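PDB 4I4C: UPF0255 protein frsA from Vibrio vulnificus, which probably hydrolyses carboxylic esters as a serine esterase of the FrsA family and is not a cofactor-independent pyruvate decarboxylase. Local coordinates for residues Y49-V62 with S129-K141. Residues are numbered along the deposited sequence; the frame is centred on the assembly and turned at random.
Sequences YRNLRRLQWVWQGV and SLCYSIAGYPHLK
Trp57 turns the edge of its six-membered ring toward the face of Tyr137, a T-shaped pair with planes at 84° and centroids 5.3 Å apart. CZ2 of Trp57 does the touching; Pro138 CB lies over the opposite face of the tyrosine. One face of the indole receives Ile134, whose CG1 makes a CH-pi contact with the five-membered ring. Arg53 CB covers the other face. The guanidinium of Arg53 presents a face to Tyr137 OH, while its NE bonds to Asn51 OD1 in plane. Tyr137 has CG anti to its own N (chi1 166°), which sends the phenol across to the 49-62 backbone. There Tyr137 OH donates to Asn51 O at 2.6 Å, in the carbonyl plane and on a lone pair. Arg50 slides past the ring in the reverse direction. Arg50 NE gives Tyr137 O a nearly straight hydrogen bond of 2.9 Å, and a water joins Arg50 NH2 to Tyr137 O and Ala135 O. Farther along, Val62 CG2 meets Leu130 CD2 and packs tightly on Ile134 CD1, 3.5 Å away. A Schellman motif at Gly61 ends helix 54-60, roughly antiparallel (155°) to helix 129-136 in this FrsA-like chain of the alpha/beta-hydrolase clan. Gln60, near that helix end, lines a pocket holding a polyethylene glycol ether, probably from the crystallisation liquor. Tyr137 is thus held at both hydroxyl and carbonyl, and Asp88 probably offsets the buried charge of Arg50, as Asp203 does for Arg53.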
ATOM      1  N   TYR A  49       8.263  -3.919  16.731  1.00 19.74           N
ATOM      2  CA  TYR A  49       9.052  -4.266  15.539  1.00 14.08           C
ATOM      3  C   TYR A  49       8.421  -3.577  14.332  1.00 20.70           C
ATOM      4  O   TYR A  49       9.060  -2.763  13.645  1.00 15.39           O
ATOM      5  CB  TYR A  49       9.088  -5.784  15.336  1.00 16.02           C
ATOM      6  CG  TYR A  49       9.329  -6.199  13.899  1.00 17.48           C
ATOM      7  CD1 TYR A  49      10.570  -6.028  13.300  1.00 20.21           C
ATOM      8  CD2 TYR A  49       8.303  -6.761  13.141  1.00 20.47           C
ATOM      9  CE1 TYR A  49      10.780  -6.406  11.961  1.00 23.66           C
ATOM     10  CE2 TYR A  49       8.503  -7.148  11.834  1.00 16.89           C
ATOM     11  CZ  TYR A  49       9.731  -6.967  11.243  1.00 15.77           C
ATOM     12  OH  TYR A  49       9.902  -7.352   9.929  1.00 19.33           O
ATOM     13  N   ARG A  50       7.148  -3.887  14.098  1.00 17.84           N
ATOM     14  CA  ARG A  50       6.383  -3.221  13.050  1.00 16.28           C
ATOM     15  C   ARG A  50       6.265  -1.722  13.288  1.00 14.26           C
ATOM     16  O   ARG A  50       6.206  -1.276  14.419  1.00 13.44           O
ATOM     17  CB  ARG A  50       4.983  -3.827  12.974  1.00 15.99           C
ATOM     18  CG  ARG A  50       4.988  -5.215  12.389  1.00 10.70           C
ATOM     19  CD  ARG A  50       3.689  -5.921  12.680  1.00 10.88           C
ATOM     20  NE  ARG A  50       3.692  -7.299  12.180  1.00 12.35           N
ATOM     21  CZ  ARG A  50       4.124  -8.358  12.869  1.00 16.50           C
ATOM     22  NH1 ARG A  50       4.642  -8.213  14.090  1.00 14.42           N
ATOM     23  NH2 ARG A  50       4.063  -9.563  12.322  1.00 18.51           N
ATOM     24  N   ASN A  51       6.253  -0.944  12.208  1.00 21.19           N
ATOM     25  CA  ASN A  51       5.802   0.429  12.317  1.00 19.88           C
ATOM     26  C   ASN A  51       4.285   0.403  12.431  1.00 17.53           C
ATOM     27  O   ASN A  51       3.592  -0.042  11.521  1.00 18.57           O
ATOM     28  CB  ASN A  51       6.251   1.276  11.124  1.00 20.05           C
ATOM     29  CG  ASN A  51       5.838   2.739  11.257  1.00 25.69           C
ATOM     30  OD1 ASN A  51       5.079   3.248  10.442  1.00 26.50           O
ATOM     31  ND2 ASN A  51       6.322   3.410  12.304  1.00 18.84           N
ATOM     32  N   LEU A  52       3.788   0.834  13.583  1.00 16.80           N
ATOM     33  CA  LEU A  52       2.357   0.903  13.861  1.00 20.60           C
ATOM     34  C   LEU A  52       1.700   2.034  13.081  1.00 25.34           C
ATOM     35  O   LEU A  52       2.143   3.183  13.138  1.00 28.02           O
ATOM     36  CB  LEU A  52       2.142   1.148  15.352  1.00 21.28           C
ATOM     37  CG  LEU A  52       1.547   0.006  16.148  1.00 27.46           C
ATOM     38  CD1 LEU A  52       2.287  -1.271  15.837  1.00 20.80           C
ATOM     39  CD2 LEU A  52       1.588   0.354  17.630  1.00 26.30           C
ATOM     40  N   ARG A  53       0.640   1.692  12.360  1.00 18.36           N
ATOM     41  CA  ARG A  53      -0.109   2.648  11.550  1.00 15.90           C
ATOM     42  C   ARG A  53      -1.540   2.825  12.091  1.00 17.01           C
ATOM     43  O   ARG A  53      -2.508   2.734  11.326  1.00 13.76           O
ATOM     44  CB  ARG A  53      -0.197   2.126  10.119  1.00 21.57           C
ATOM     45  CG  ARG A  53       1.127   1.641   9.537  1.00 26.59           C
ATOM     46  CD  ARG A  53       1.712   2.649   8.581  1.00 35.67           C
ATOM     47  NE  ARG A  53       3.128   2.387   8.312  1.00 47.59           N
ATOM     48  CZ  ARG A  53       3.593   1.767   7.230  1.00 42.18           C
ATOM     49  NH1 ARG A  53       2.758   1.336   6.294  1.00 44.53           N
ATOM     50  NH2 ARG A  53       4.901   1.580   7.083  1.00 31.45           N
ATOM     51  N   ARG A  54      -1.672   3.047  13.399  1.00 15.34           N
ATOM     52  CA  ARG A  54      -2.985   3.185  14.048  1.00 20.17           C
ATOM     53  C   ARG A  54      -3.975   4.076  13.296  1.00 23.20           C
ATOM     54  O   ARG A  54      -5.083   3.641  12.978  1.00 17.92           O
ATOM     55  CB  ARG A  54      -2.843   3.737  15.467  1.00 24.13           C
ATOM     56  CG  ARG A  54      -2.452   2.753  16.535  1.00 21.81           C
ATOM     57  CD  ARG A  54      -2.506   3.484  17.868  1.00 26.93           C
ATOM     58  NE  ARG A  54      -2.498   2.597  19.024  1.00 24.31           N
ATOM     59  CZ  ARG A  54      -1.399   2.252  19.690  1.00 20.36           C
ATOM     60  NH1 ARG A  54      -0.216   2.707  19.308  1.00 19.70           N
ATOM     61  NH2 ARG A  54      -1.482   1.447  20.744  1.00 30.30           N
ATOM     62  N   LEU A  55      -3.579   5.322  13.034  1.00 16.42           N
ATOM     63  CA  LEU A  55      -4.436   6.274  12.323  1.00 22.24           C
ATOM     64  C   LEU A  55      -4.716   5.874  10.866  1.00 13.39           C
ATOM     65  O   LEU A  55      -5.821   6.083  10.368  1.00 20.08           O
ATOM     66  CB  LEU A  55      -3.848   7.694  12.405  1.00 21.79           C
ATOM     67  CG  LEU A  55      -3.818   8.219  13.845  1.00 25.82           C
ATOM     68  CD1 LEU A  55      -3.290   9.640  13.958  1.00 32.35           C
ATOM     69  CD2 LEU A  55      -5.194   8.157  14.414  1.00 24.27           C
ATOM     70  N   GLN A  56      -3.728   5.291  10.189  1.00 18.25           N
ATOM     71  CA  GLN A  56      -3.946   4.810   8.821  1.00 17.56           C
ATOM     72  C   GLN A  56      -4.990   3.696   8.803  1.00 22.14           C
ATOM     73  O   GLN A  56      -5.905   3.689   7.991  1.00 21.56           O
ATOM     74  CB  GLN A  56      -2.646   4.305   8.202  1.00 19.77           C
ATOM     75  CG  GLN A  56      -2.776   3.913   6.738  1.00 26.75           C
ATOM     76  CD  GLN A  56      -1.628   3.033   6.254  1.00 29.36           C
ATOM     77  OE1 GLN A  56      -0.480   3.457   6.229  1.00 32.66           O
ATOM     78  NE2 GLN A  56      -1.943   1.800   5.875  1.00 30.41           N
ATOM     79  N   TRP A  57      -4.837   2.738   9.704  1.00 16.93           N
ATOM     80  CA  TRP A  57      -5.753   1.601   9.743  1.00 15.82           C
ATOM     81  C   TRP A  57      -7.187   2.036  10.069  1.00 17.35           C
ATOM     82  O   TRP A  57      -8.139   1.538   9.473  1.00 21.79           O
ATOM     83  CB  TRP A  57      -5.217   0.511  10.674  1.00 11.61           C
ATOM     84  CG  TRP A  57      -3.968  -0.108  10.138  1.00 11.82           C
ATOM     85  CD1 TRP A  57      -3.641  -0.276   8.823  1.00 20.45           C
ATOM     86  CD2 TRP A  57      -2.857  -0.609  10.892  1.00 18.64           C
ATOM     87  NE1 TRP A  57      -2.406  -0.868   8.715  1.00 24.28           N
ATOM     88  CE2 TRP A  57      -1.908  -1.088   9.972  1.00 15.55           C
ATOM     89  CE3 TRP A  57      -2.576  -0.704  12.257  1.00 18.82           C
ATOM     90  CZ2 TRP A  57      -0.688  -1.647  10.370  1.00 16.90           C
ATOM     91  CZ3 TRP A  57      -1.368  -1.266  12.648  1.00 19.59           C
ATOM     92  CH2 TRP A  57      -0.441  -1.727  11.706  1.00 12.77           C
ATOM     93  N   VAL A  58      -7.334   2.998  10.973  1.00 19.07           N
ATOM     94  CA  VAL A  58      -8.652   3.543  11.300  1.00 20.49           C
ATOM     95  C   VAL A  58      -9.250   4.253  10.080  1.00 20.09           C
ATOM     96  O   VAL A  58     -10.384   4.011   9.713  1.00 16.28           O
ATOM     97  CB  VAL A  58      -8.568   4.509  12.494  1.00 23.49           C
ATOM     98  CG1 VAL A  58      -9.854   5.313  12.637  1.00 23.90           C
ATOM     99  CG2 VAL A  58      -8.249   3.738  13.768  1.00 24.95           C
ATOM    100  N   TRP A  59      -8.459   5.116   9.455  1.00 17.47           N
ATOM    101  CA  TRP A  59      -8.828   5.741   8.184  1.00 22.52           C
ATOM    102  C   TRP A  59      -9.328   4.708   7.159  1.00 23.54           C
ATOM    103  O   TRP A  59     -10.361   4.893   6.520  1.00 20.36           O
ATOM    104  CB  TRP A  59      -7.614   6.484   7.636  1.00 19.39           C
ATOM    105  CG  TRP A  59      -7.886   7.390   6.487  1.00 31.10           C
ATOM    106  CD1 TRP A  59      -9.031   8.097   6.243  1.00 37.93           C
ATOM    107  CD2 TRP A  59      -6.983   7.697   5.412  1.00 40.97           C
ATOM    108  NE1 TRP A  59      -8.896   8.822   5.081  1.00 39.55           N
ATOM    109  CE2 TRP A  59      -7.647   8.601   4.557  1.00 42.28           C
ATOM    110  CE3 TRP A  59      -5.677   7.295   5.092  1.00 39.61           C
ATOM    111  CZ2 TRP A  59      -7.048   9.110   3.398  1.00 43.38           C
ATOM    112  CZ3 TRP A  59      -5.082   7.804   3.937  1.00 41.07           C
ATOM    113  CH2 TRP A  59      -5.769   8.700   3.107  1.00 39.41           C
ATOM    114  N   GLN A  60      -8.592   3.613   7.019  1.00 20.98           N
ATOM    115  CA  GLN A  60      -8.976   2.528   6.116  1.00 13.99           C
ATOM    116  C   GLN A  60     -10.226   1.745   6.547  1.00 18.24           C
ATOM    117  O   GLN A  60     -10.822   1.031   5.738  1.00 20.99           O
ATOM    118  CB  GLN A  60      -7.795   1.569   5.918  1.00 19.25           C
ATOM    119  CG  GLN A  60      -6.634   2.222   5.213  1.00 16.83           C
ATOM    120  CD  GLN A  60      -5.411   1.345   5.114  1.00 21.64           C
ATOM    121  OE1 GLN A  60      -4.647   1.231   6.061  1.00 25.56           O
ATOM    122  NE2 GLN A  60      -5.205   0.737   3.948  1.00 21.27           N
ATOM    123  N   GLY A  61     -10.622   1.861   7.810  1.00 18.59           N
ATOM    124  CA  GLY A  61     -11.882   1.282   8.240  1.00 19.40           C
ATOM    125  C   GLY A  61     -11.904   0.459   9.521  1.00 18.29           C
ATOM    126  O   GLY A  61     -12.969   0.012   9.936  1.00 21.88           O
ATOM    127  N   VAL A  62     -10.747   0.247  10.146  1.00 17.01           N
ATOM    128  CA  VAL A  62     -10.698  -0.491  11.399  1.00 17.33           C
ATOM    129  C   VAL A  62     -11.304   0.366  12.499  1.00 27.34           C
ATOM    130  O   VAL A  62     -11.033   1.560  12.577  1.00 19.00           O
ATOM    131  CB  VAL A  62      -9.247  -0.832  11.830  1.00 27.24           C
ATOM    132  CG1 VAL A  62      -9.255  -1.613  13.138  1.00 35.84           C
ATOM    133  CG2 VAL A  62      -8.536  -1.611  10.765  1.00 16.53           C
ATOM    134  N   SER A 129     -11.586  -8.345   5.719  1.00 19.06           N
ATOM    135  CA  SER A 129     -10.498  -8.331   4.754  1.00 18.41           C
ATOM    136  C   SER A 129      -9.366  -7.468   5.246  1.00 14.83           C
ATOM    137  O   SER A 129      -8.202  -7.851   5.163  1.00 18.52           O
ATOM    138  CB  SER A 129     -10.970  -7.762   3.417  1.00 21.66           C
ATOM    139  OG  SER A 129      -9.951  -7.929   2.449  1.00 19.44           O
ATOM    140  N   LEU A 130      -9.721  -6.298   5.762  1.00 16.15           N
ATOM    141  CA  LEU A 130      -8.728  -5.343   6.240  1.00 18.41           C
ATOM    142  C   LEU A 130      -8.001  -5.887   7.461  1.00 16.17           C
ATOM    143  O   LEU A 130      -6.775  -5.732   7.587  1.00 15.36           O
ATOM    144  CB  LEU A 130      -9.400  -4.023   6.593  1.00 17.80           C
ATOM    145  CG  LEU A 130      -8.427  -2.915   6.966  1.00 15.38           C
ATOM    146  CD1 LEU A 130      -7.443  -2.692   5.834  1.00 26.67           C
ATOM    147  CD2 LEU A 130      -9.216  -1.661   7.265  1.00 15.18           C
ATOM    148  N   CYS A 131      -8.752  -6.524   8.361  1.00 20.22           N
ATOM    149  CA  CYS A 131      -8.132  -7.097   9.556  1.00 16.10           C
ATOM    150  C   CYS A 131      -7.135  -8.183   9.185  1.00 17.08           C
ATOM    151  O   CYS A 131      -6.060  -8.253   9.763  1.00 14.71           O
ATOM    152  CB  CYS A 131      -9.174  -7.631  10.532  1.00 18.53           C
ATOM    153  SG  CYS A 131     -10.155  -6.328  11.255  1.00 22.94           S
ATOM    154  N   TYR A 132      -7.504  -9.017   8.213  1.00 17.73           N
ATOM    155  CA  TYR A 132      -6.627 -10.061   7.709  1.00 15.37           C
ATOM    156  C   TYR A 132      -5.365  -9.504   7.035  1.00 16.54           C
ATOM    157  O   TYR A 132      -4.283 -10.080   7.167  1.00 17.44           O
ATOM    158  CB  TYR A 132      -7.373 -10.947   6.700  1.00 15.35           C
ATOM    159  CG  TYR A 132      -8.476 -11.783   7.288  1.00 18.95           C
ATOM    160  CD1 TYR A 132      -8.329 -12.390   8.537  1.00 16.62           C
ATOM    161  CD2 TYR A 132      -9.673 -11.955   6.611  1.00 20.95           C
ATOM    162  CE1 TYR A 132      -9.338 -13.148   9.085  1.00 28.61           C
ATOM    163  CE2 TYR A 132     -10.700 -12.716   7.161  1.00 27.58           C
ATOM    164  CZ  TYR A 132     -10.520 -13.313   8.396  1.00 26.30           C
ATOM    165  OH  TYR A 132     -11.523 -14.080   8.957  1.00 24.74           O
ATOM    166  N   SER A 133      -5.523  -8.420   6.276  1.00 18.41           N
ATOM    167  CA  SER A 133      -4.394  -7.730   5.648  1.00 13.69           C
ATOM    168  C   SER A 133      -3.420  -7.205   6.702  1.00 13.81           C
ATOM    169  O   SER A 133      -2.208  -7.427   6.620  1.00 13.84           O
ATOM    170  CB  SER A 133      -4.878  -6.587   4.744  1.00 12.55           C
ATOM    171  OG  SER A 133      -3.778  -5.846   4.234  1.00 22.12           O
ATOM    172  N   ILE A 134      -3.950  -6.509   7.696  1.00 18.60           N
ATOM    173  CA  ILE A 134      -3.132  -6.062   8.827  1.00 18.06           C
ATOM    174  C   ILE A 134      -2.453  -7.232   9.564  1.00 17.99           C
ATOM    175  O   ILE A 134      -1.286  -7.139   9.967  1.00 11.62           O
ATOM    176  CB  ILE A 134      -3.983  -5.238   9.809  1.00 18.21           C
ATOM    177  CG1 ILE A 134      -4.424  -3.934   9.128  1.00 18.47           C
ATOM    178  CG2 ILE A 134      -3.216  -4.978  11.090  1.00 11.62           C
ATOM    179  CD1 ILE A 134      -5.603  -3.244   9.778  1.00 13.39           C
ATOM    180  N   ALA A 135      -3.183  -8.336   9.739  1.00 17.55           N
ATOM    181  CA  ALA A 135      -2.600  -9.556  10.314  1.00 18.86           C
ATOM    182  C   ALA A 135      -1.317  -9.977   9.586  1.00 14.22           C
ATOM    183  O   ALA A 135      -0.358 -10.439  10.205  1.00 14.52           O
ATOM    184  CB  ALA A 135      -3.622 -10.703  10.308  1.00 15.29           C
ATOM    185  N   GLY A 136      -1.300  -9.812   8.265  1.00 12.64           N
ATOM    186  CA  GLY A 136      -0.147 -10.221   7.486  1.00 12.63           C
ATOM    187  C   GLY A 136       0.912  -9.131   7.347  1.00 14.04           C
ATOM    188  O   GLY A 136       2.068  -9.397   6.994  1.00 12.52           O
ATOM    189  N   TYR A 137       0.509  -7.894   7.598  1.00 11.55           N
ATOM    190  CA  TYR A 137       1.434  -6.759   7.492  1.00 18.50           C
ATOM    191  C   TYR A 137       2.673  -7.045   8.322  1.00 20.80           C
ATOM    192  O   TYR A 137       2.550  -7.512   9.474  1.00 18.16           O
ATOM    193  CB  TYR A 137       0.731  -5.498   8.002  1.00 17.28           C
ATOM    194  CG  TYR A 137       1.609  -4.295   8.286  1.00 15.87           C
ATOM    195  CD1 TYR A 137       1.926  -3.376   7.280  1.00 16.96           C
ATOM    196  CD2 TYR A 137       2.067  -4.037   9.574  1.00 14.71           C
ATOM    197  CE1 TYR A 137       2.707  -2.253   7.556  1.00 15.29           C
ATOM    198  CE2 TYR A 137       2.847  -2.919   9.858  1.00 15.58           C
ATOM    199  CZ  TYR A 137       3.162  -2.025   8.846  1.00 12.52           C
ATOM    200  OH  TYR A 137       3.934  -0.902   9.137  1.00 13.22           O
ATOM    201  N   PRO A 138       3.867  -6.765   7.760  1.00 21.36           N
ATOM    202  CA  PRO A 138       4.106  -6.104   6.465  1.00 17.64           C
ATOM    203  C   PRO A 138       4.329  -7.042   5.265  1.00 21.55           C
ATOM    204  O   PRO A 138       4.997  -6.652   4.294  1.00 18.07           O
ATOM    205  CB  PRO A 138       5.397  -5.341   6.729  1.00 19.65           C
ATOM    206  CG  PRO A 138       6.177  -6.314   7.581  1.00 15.04           C
ATOM    207  CD  PRO A 138       5.124  -6.926   8.512  1.00 19.54           C
ATOM    208  N   HIS A 139       3.805  -8.259   5.325  1.00 13.32           N
ATOM    209  CA  HIS A 139       3.764  -9.129   4.146  1.00 15.54           C
ATOM    210  C   HIS A 139       5.145  -9.535   3.641  1.00 19.50           C
ATOM    211  O   HIS A 139       5.464  -9.382   2.459  1.00 17.21           O
ATOM    212  CB  HIS A 139       2.942  -8.465   3.037  1.00 18.64           C
ATOM    213  CG  HIS A 139       1.628  -7.944   3.522  1.00 11.88           C
ATOM    214  ND1 HIS A 139       0.626  -8.775   3.974  1.00 12.23           N
ATOM    215  CD2 HIS A 139       1.157  -6.680   3.642  1.00 12.01           C
ATOM    216  CE1 HIS A 139      -0.408  -8.047   4.350  1.00 13.42           C
ATOM    217  NE2 HIS A 139      -0.114  -6.772   4.155  1.00 12.62           N
ATOM    218  N   LEU A 140       5.969 -10.019   4.563  1.00 16.02           N
ATOM    219  CA  LEU A 140       7.250 -10.619   4.230  1.00 15.15           C
ATOM    220  C   LEU A 140       6.990 -11.935   3.507  1.00 23.10           C
ATOM    221  O   LEU A 140       6.091 -12.687   3.893  1.00 23.54           O
ATOM    222  CB  LEU A 140       8.062 -10.860   5.498  1.00 23.01           C
ATOM    223  CG  LEU A 140       8.481  -9.593   6.259  1.00 18.94           C
ATOM    224  CD1 LEU A 140       9.507  -9.936   7.319  1.00 17.37           C
ATOM    225  CD2 LEU A 140       9.023  -8.525   5.315  1.00 12.45           C
ATOM    226  N   LYS A 141       7.768 -12.224   2.469  1.00 18.97           N
ATOM    227  CA  LYS A 141       7.402 -13.303   1.543  1.00 29.81           C
ATOM    228  C   LYS A 141       7.556 -14.687   2.161  1.00 35.13           C
ATOM    229  O   LYS A 141       6.843 -15.626   1.795  1.00 31.57           O
ATOM    230  CB  LYS A 141       8.169 -13.205   0.213  1.00 38.43           C
ATOM    231  CG  LYS A 141       9.620 -13.661   0.273  1.00 44.96           C
ATOM    232  CD  LYS A 141      10.359 -13.352  -1.031  1.00 41.73           C
ATOM    233  CE  LYS A 141       9.592 -13.865  -2.243  1.00 49.42           C
ATOM    234  NZ  LYS A 141      10.151 -13.320  -3.525  1.00 53.53           N
TER
HETATM  235  O   HOH W   1       2.298 -10.404  10.119  1.00 18.64           O